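MS5a (Brassica napus, PDB 6L77) is of unknown biochemical function but is related to meiosis and, through its cystatin-like folds, enhances papain in a non-canonical way. Local coordinates at residues Gly21-Arg24 against Tyr25-Glu29; His156-Ser159 against Asp160-Ile163. All blocks are in the same frame, centred on the assembly; numbering follows the deposited sequence.

In the fold
Both contacts are local turns of the chain, set in the C-terminal part of MS5, where helices lie against a long antiparallel sheet. Interaction 1 occupies the C-terminal two and a half turns of helix 12-29, and interaction 2 the turn that leads into strand 161-170. Their centres are 23 Å apart and their nearest atoms about 13 Å apart, so they do not touch. Two helices connect them indirectly. Leu12, at the start of helix 12-29, meets His156 and Met158. Helix 138-150 offers Trp138 and Tyr142 to His23 at one end, and further along Met143 and Phe147 to Leu161. Both contacts join parts of the fold.

Interaction 1: Gly21-Arg24 against Tyr25-Glu29; sequences GLHR and YNMLE
The Arg24 side chain crosses that of Leu28 at a slant, one turn further along the helix. With CG anti to the backbone N (chi1 173°) and the chain extended as far as NE, the aliphatic part passes Leu28, whose CD1 sits 3.9 Å from Arg24 CG. The same methyl covers one face of the Arg24 guanidinium, near its rim and 4.2 Å above the plane. The polar end is held elsewhere: NE bonds to His217 O and NH1 to Ser88 OG, so the charged group joins the helix to the end of strand 82-88 and to the loop before strand 219-227, while its hydrocarbon stem stays against Leu28. Tyr25 comes next. Its amide N donates to Gly21 O at 3.1 Å in a nearly straight bond, and its ring points off the helix to meet Phe69 edge-to-face. Asn26 N to Leu22 O (2.8 Å), Met27 N to His23 O and Leu28 N to Arg24 O continue the regular i to i+4 pattern of an alpha helix. Helix 12-29 is one of the helices that lie against the antiparallel sheet in this cystatin-like protein, with Leu22 resting on Leu56 and Ala58 of strand 49-60. On another side of the helix, His23 meets the selenomethionine Met27. Met27 CG lies 3.4 Å from His23 ND1 and only 3.0 Å from His23 O, a tight approach. A bend at chi2 (-96°) then carries SE to the edge of the imidazole, 5.0 Å from the ring centroid. The far nitrogen of that ring, NE2, is hydrogen-bonded to Tyr142 OH, which should fix how the ring is rotated, and Trp138 of helix 138-150 touches both His23 and Met27.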
ATOM      1  N   GLY A  21      -0.759   3.441   7.767  1.00 14.55           N
ATOM      2  CA  GLY A  21       0.039   3.902   8.890  1.00 15.87           C
ATOM      3  C   GLY A  21       0.538   2.754   9.747  1.00 14.46           C
ATOM      4  O   GLY A  21       1.689   2.751  10.181  1.00 15.86           O
ATOM      5  N   LEU A  22      -0.334   1.780  10.032  1.00 15.61           N
ATOM      6  CA  LEU A  22       0.111   0.621  10.802  1.00 13.12           C
ATOM      7  C   LEU A  22       1.165  -0.174  10.043  1.00 19.09           C
ATOM      8  O   LEU A  22       2.098  -0.711  10.654  1.00 18.41           O
ATOM      9  CB  LEU A  22      -1.085  -0.262  11.149  1.00 13.17           C
ATOM     10  CG  LEU A  22      -2.034   0.369  12.175  1.00 18.05           C
ATOM     11  CD1 LEU A  22      -3.217  -0.521  12.334  1.00 23.00           C
ATOM     12  CD2 LEU A  22      -1.326   0.528  13.514  1.00 19.29           C
ATOM     13  N   HIS A  23       1.027  -0.250   8.713  1.00 17.04           N
ATOM     14  CA  HIS A  23       2.025  -0.899   7.858  1.00 15.30           C
ATOM     15  C   HIS A  23       3.395  -0.235   8.000  1.00 15.22           C
ATOM     16  O   HIS A  23       4.418  -0.912   8.161  1.00 17.21           O
ATOM     17  CB  HIS A  23       1.507  -0.847   6.407  1.00 17.29           C
ATOM     18  CG  HIS A  23       2.545  -1.028   5.342  1.00 18.64           C
ATOM     19  ND1 HIS A  23       3.452  -2.070   5.331  1.00 20.85           N
ATOM     20  CD2 HIS A  23       2.773  -0.321   4.206  1.00 19.18           C
ATOM     21  CE1 HIS A  23       4.211  -1.979   4.248  1.00 22.06           C
ATOM     22  NE2 HIS A  23       3.816  -0.928   3.547  1.00 21.86           N
ATOM     23  N   ARG A  24       3.440   1.090   7.926  1.00 13.56           N
ATOM     24  CA  ARG A  24       4.712   1.799   8.054  1.00 15.85           C
ATOM     25  C   ARG A  24       5.341   1.539   9.416  1.00 16.43           C
ATOM     26  O   ARG A  24       6.518   1.167   9.510  1.00 16.79           O
ATOM     27  CB  ARG A  24       4.488   3.302   7.826  1.00 14.16           C
ATOM     28  CG  ARG A  24       5.714   4.184   8.107  1.00 14.71           C
ATOM     29  CD  ARG A  24       5.472   5.629   7.707  1.00 15.18           C
ATOM     30  NE  ARG A  24       6.656   6.467   7.933  1.00 18.01           N
ATOM     31  CZ  ARG A  24       6.889   7.148   9.049  1.00 27.67           C
ATOM     32  NH1 ARG A  24       6.021   7.112  10.048  1.00 27.75           N
ATOM     33  NH2 ARG A  24       7.987   7.881   9.164  1.00 28.56           N
ATOM     34  N   TYR A  25       4.551   1.683  10.482  1.00 13.76           N
ATOM     35  CA  TYR A  25       5.055   1.441  11.836  1.00 19.04           C
ATOM     36  C   TYR A  25       5.519  -0.000  12.015  1.00 16.65           C
ATOM     37  O   TYR A  25       6.631  -0.254  12.493  1.00 17.85           O
ATOM     38  CB  TYR A  25       3.965   1.767  12.862  1.00 15.58           C
ATOM     39  CG  TYR A  25       4.435   1.643  14.284  1.00 16.91           C
ATOM     40  CD1 TYR A  25       5.109   2.693  14.908  1.00 21.93           C
ATOM     41  CD2 TYR A  25       4.205   0.477  15.011  1.00 18.60           C
ATOM     42  CE1 TYR A  25       5.543   2.582  16.223  1.00 21.81           C
ATOM     43  CE2 TYR A  25       4.635   0.358  16.324  1.00 23.05           C
ATOM     44  CZ  TYR A  25       5.301   1.414  16.920  1.00 21.72           C
ATOM     45  OH  TYR A  25       5.728   1.307  18.225  1.00 31.35           O
ATOM     46  N   ASN A  26       4.667  -0.959  11.655  1.00 15.95           N
ATOM     47  CA  ASN A  26       5.003  -2.367  11.870  1.00 14.23           C
ATOM     48  C   ASN A  26       6.276  -2.755  11.135  1.00 17.07           C
ATOM     49  O   ASN A  26       7.087  -3.534  11.649  1.00 20.42           O
ATOM     50  CB  ASN A  26       3.863  -3.272  11.406  1.00 15.53           C
ATOM     51  CG  ASN A  26       2.714  -3.303  12.378  1.00 19.57           C
ATOM     52  OD1 ASN A  26       2.895  -3.112  13.588  1.00 19.06           O
ATOM     53  ND2 ASN A  26       1.518  -3.566  11.861  1.00 15.69           N
HETATM   54  N   MSE A  27       6.471  -2.229   9.936  1.00 17.96           N
HETATM   55  CA  MSE A  27       7.639  -2.599   9.157  1.00 21.58           C
HETATM   56  C   MSE A  27       8.898  -2.001   9.745  1.00 24.43           C
HETATM   57  O   MSE A  27       9.941  -2.639   9.776  1.00 20.27           O
HETATM   58  CB  MSE A  27       7.462  -2.172   7.702  1.00 22.81           C
HETATM   59  CG  MSE A  27       6.314  -2.890   7.028  1.00 41.00           C
HETATM   60 SE   MSE A  27       6.939  -4.436   6.023  1.00 49.96          SE
HETATM   61  CE  MSE A  27       8.030  -3.392   4.802  1.00 26.85           C
ATOM     62  N   LEU A  28       8.797  -0.767  10.223  1.00 21.53           N
ATOM     63  CA  LEU A  28       9.968  -0.106  10.783  1.00 22.31           C
ATOM     64  C   LEU A  28      10.322  -0.657  12.155  1.00 27.63           C
ATOM     65  O   LEU A  28      11.502  -0.711  12.524  1.00 23.71           O
ATOM     66  CB  LEU A  28       9.708   1.391  10.875  1.00 18.64           C
ATOM     67  CG  LEU A  28       9.757   2.141   9.553  1.00 23.71           C
ATOM     68  CD1 LEU A  28       9.211   3.549   9.725  1.00 25.45           C
ATOM     69  CD2 LEU A  28      11.186   2.169   9.047  1.00 26.58           C
ATOM     70  N   GLU A  29       9.321  -1.052  12.930  1.00 21.36           N
ATOM     71  CA  GLU A  29       9.525  -1.454  14.312  1.00 23.99           C
ATOM     72  C   GLU A  29       9.557  -2.964  14.499  1.00 25.68           C
ATOM     73  O   GLU A  29       9.904  -3.428  15.589  1.00 28.19           O
ATOM     74  CB  GLU A  29       8.417  -0.860  15.190  1.00 23.02           C
ATOM     75  CG  GLU A  29       8.410   0.649  15.208  1.00 32.31           C
ATOM     76  CD  GLU A  29       9.727   1.216  15.688  1.00 45.40           C
ATOM     77  OE1 GLU A  29      10.302   2.070  14.986  1.00 50.58           O
ATOM     78  OE2 GLU A  29      10.193   0.790  16.763  1.00 44.03           O
TER

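Interaction 2: His156-Ser159 against Asp160-Ile163; sequences HNMS and DLKI
The Asn157 amide and the Asp160 carboxylate meet with their side chains crossing at about a right angle and their planes turned 50° from each other. Ser159 N and OG both reach Asn157 OD1 from the same face of the amide, about 45° above its plane. OG donates the shorter bond, 2.7 Å to Asn157 OD1, and Ser159 N the longer, 3.2 Å to the same oxygen. Two donors grip the amide oxygen, which probably restricts its rotation. At the carboxylate, Asp160 OD2 packs 3.5 Å from Asn157 CB, while Asp160 OD1 lies near Asn157 ND2. One ordered water spans the two residues, accepting from Asn157 N and donating to Asp160 OD2 at 3.2 Å, so the carboxylate is tied back to the backbone of the residue it leans on. Asn157 keeps CG anti to its own N (chi1 -173°), which turns the amide toward Ser159. The backbone closes the turn with two bonds: Asp160 N donates to Asn157 O at 2.9 Å, and Leu161 N donates to Met158 O at 3.2 Å. The apolar side is made by the selenomethionine Met158 and by Leu161, whose side chains lie side by side and point the same way, with Met158 SE 4.0 Å from Leu161 CD1. Leu161 also rests on Met143 and Phe147, and Met158 on Glu144, all of helix 138-150. Asp160 and Lys162 bond through their backbones to strand 186-195. The whole is an Asx turn at Asn157 running into a short 3-10 turn, which delivers the chain from the loop after helix 138-150 into strand 161-170 of the antiparallel sheet.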
ATOM      1  N   HIS A 156     -17.275  -1.589  -2.100  1.00 52.51           N
ATOM      2  CA  HIS A 156     -16.180  -2.531  -2.297  1.00 43.46           C
ATOM      3  C   HIS A 156     -16.273  -3.705  -1.333  1.00 41.39           C
ATOM      4  O   HIS A 156     -16.545  -3.531  -0.144  1.00 47.48           O
ATOM      5  CB  HIS A 156     -14.849  -1.803  -2.134  1.00 37.31           C
ATOM      6  CG  HIS A 156     -14.730  -0.594  -3.008  1.00 41.47           C
ATOM      7  ND1 HIS A 156     -15.128   0.661  -2.600  1.00 41.46           N
ATOM      8  CD2 HIS A 156     -14.302  -0.457  -4.285  1.00 41.62           C
ATOM      9  CE1 HIS A 156     -14.926   1.525  -3.581  1.00 42.71           C
ATOM     10  NE2 HIS A 156     -14.427   0.872  -4.614  1.00 42.19           N
ATOM     11  N   ASN A 157     -16.076  -4.906  -1.865  1.00 45.39           N
ATOM     12  CA  ASN A 157     -15.930  -6.127  -1.073  1.00 45.71           C
ATOM     13  C   ASN A 157     -14.543  -6.676  -1.391  1.00 40.04           C
ATOM     14  O   ASN A 157     -14.350  -7.316  -2.430  1.00 37.25           O
ATOM     15  CB  ASN A 157     -17.025  -7.140  -1.397  1.00 50.99           C
ATOM     16  CG  ASN A 157     -16.997  -8.349  -0.476  1.00 56.18           C
ATOM     17  OD1 ASN A 157     -16.073  -8.525   0.318  1.00 57.84           O
ATOM     18  ND2 ASN A 157     -18.014  -9.192  -0.583  1.00 60.51           N
HETATM   19  N   MSE A 158     -13.580  -6.419  -0.509  1.00 37.94           N
HETATM   20  CA  MSE A 158     -12.192  -6.780  -0.785  1.00 34.26           C
HETATM   21  C   MSE A 158     -11.998  -8.288  -0.862  1.00 39.30           C
HETATM   22  O   MSE A 158     -10.993  -8.761  -1.387  1.00 37.66           O
HETATM   23  CB  MSE A 158     -11.246  -6.194   0.268  1.00 33.45           C
HETATM   24  CG  MSE A 158     -11.137  -4.675   0.237  1.00 37.18           C
HETATM   25 SE   MSE A 158     -11.006  -3.965  -1.586  1.00 46.85          SE
HETATM   26  CE  MSE A 158     -10.871  -2.055  -1.167  1.00 42.55           C
ATOM     27  N   SER A 159     -12.960  -9.051  -0.338  1.00 42.03           N
ATOM     28  CA  SER A 159     -12.857 -10.500  -0.444  1.00 43.51           C
ATOM     29  C   SER A 159     -13.173 -11.008  -1.846  1.00 43.15           C
ATOM     30  O   SER A 159     -12.968 -12.198  -2.114  1.00 39.05           O
ATOM     31  CB  SER A 159     -13.770 -11.172   0.586  1.00 48.25           C
ATOM     32  OG  SER A 159     -15.133 -11.006   0.248  1.00 51.45           O
ATOM     33  N   ASP A 160     -13.658 -10.144  -2.745  1.00 38.53           N
ATOM     34  CA  ASP A 160     -13.819 -10.523  -4.143  1.00 36.59           C
ATOM     35  C   ASP A 160     -12.494 -10.584  -4.893  1.00 35.44           C
ATOM     36  O   ASP A 160     -12.473 -11.058  -6.035  1.00 41.08           O
ATOM     37  CB  ASP A 160     -14.742  -9.543  -4.870  1.00 44.02           C
ATOM     38  CG  ASP A 160     -16.153  -9.528  -4.308  1.00 53.68           C
ATOM     39  OD1 ASP A 160     -16.543 -10.511  -3.641  1.00 54.65           O
ATOM     40  OD2 ASP A 160     -16.875  -8.537  -4.551  1.00 51.83           O
ATOM     41  N   LEU A 161     -11.406 -10.102  -4.298  1.00 34.09           N
ATOM     42  CA  LEU A 161     -10.121 -10.006  -4.974  1.00 32.08           C
ATOM     43  C   LEU A 161      -9.274 -11.230  -4.664  1.00 34.03           C
ATOM     44  O   LEU A 161      -9.221 -11.684  -3.517  1.00 38.98           O
ATOM     45  CB  LEU A 161      -9.380  -8.738  -4.547  1.00 31.49           C
ATOM     46  CG  LEU A 161     -10.160  -7.439  -4.708  1.00 28.41           C
ATOM     47  CD1 LEU A 161      -9.281  -6.245  -4.338  1.00 31.54           C
ATOM     48  CD2 LEU A 161     -10.700  -7.316  -6.139  1.00 30.35           C
ATOM     49  N   LYS A 162      -8.600 -11.751  -5.689  1.00 32.38           N
ATOM     50  CA  LYS A 162      -7.738 -12.921  -5.548  1.00 33.83           C
ATOM     51  C   LYS A 162      -6.429 -12.675  -6.279  1.00 34.35           C
ATOM     52  O   LYS A 162      -6.426 -12.503  -7.502  1.00 32.48           O
ATOM     53  CB  LYS A 162      -8.425 -14.173  -6.100  1.00 37.33           C
ATOM     54  CG  LYS A 162      -7.526 -15.394  -6.128  1.00 47.02           C
ATOM     55  CD  LYS A 162      -8.242 -16.587  -6.719  1.00 52.47           C
ATOM     56  CE  LYS A 162      -7.346 -17.808  -6.734  1.00 57.72           C
ATOM     57  NZ  LYS A 162      -7.967 -18.929  -7.491  1.00 61.49           N
ATOM     58  N   ILE A 163      -5.315 -12.699  -5.546  1.00 28.97           N
ATOM     59  CA  ILE A 163      -4.011 -12.460  -6.161  1.00 26.25           C
ATOM     60  C   ILE A 163      -3.593 -13.665  -6.994  1.00 32.09           C
ATOM     61  O   ILE A 163      -3.657 -14.813  -6.538  1.00 36.02           O
ATOM     62  CB  ILE A 163      -2.957 -12.147  -5.091  1.00 26.06           C
ATOM     63  CG1 ILE A 163      -3.342 -10.894  -4.303  1.00 25.32           C
ATOM     64  CG2 ILE A 163      -1.601 -11.970  -5.739  1.00 29.39           C
ATOM     65  CD1 ILE A 163      -2.399 -10.578  -3.167  1.00 27.48           C
TER
HETATM   66  O   HOH W   1     -16.038  -5.409  -4.794  1.00 48.49           O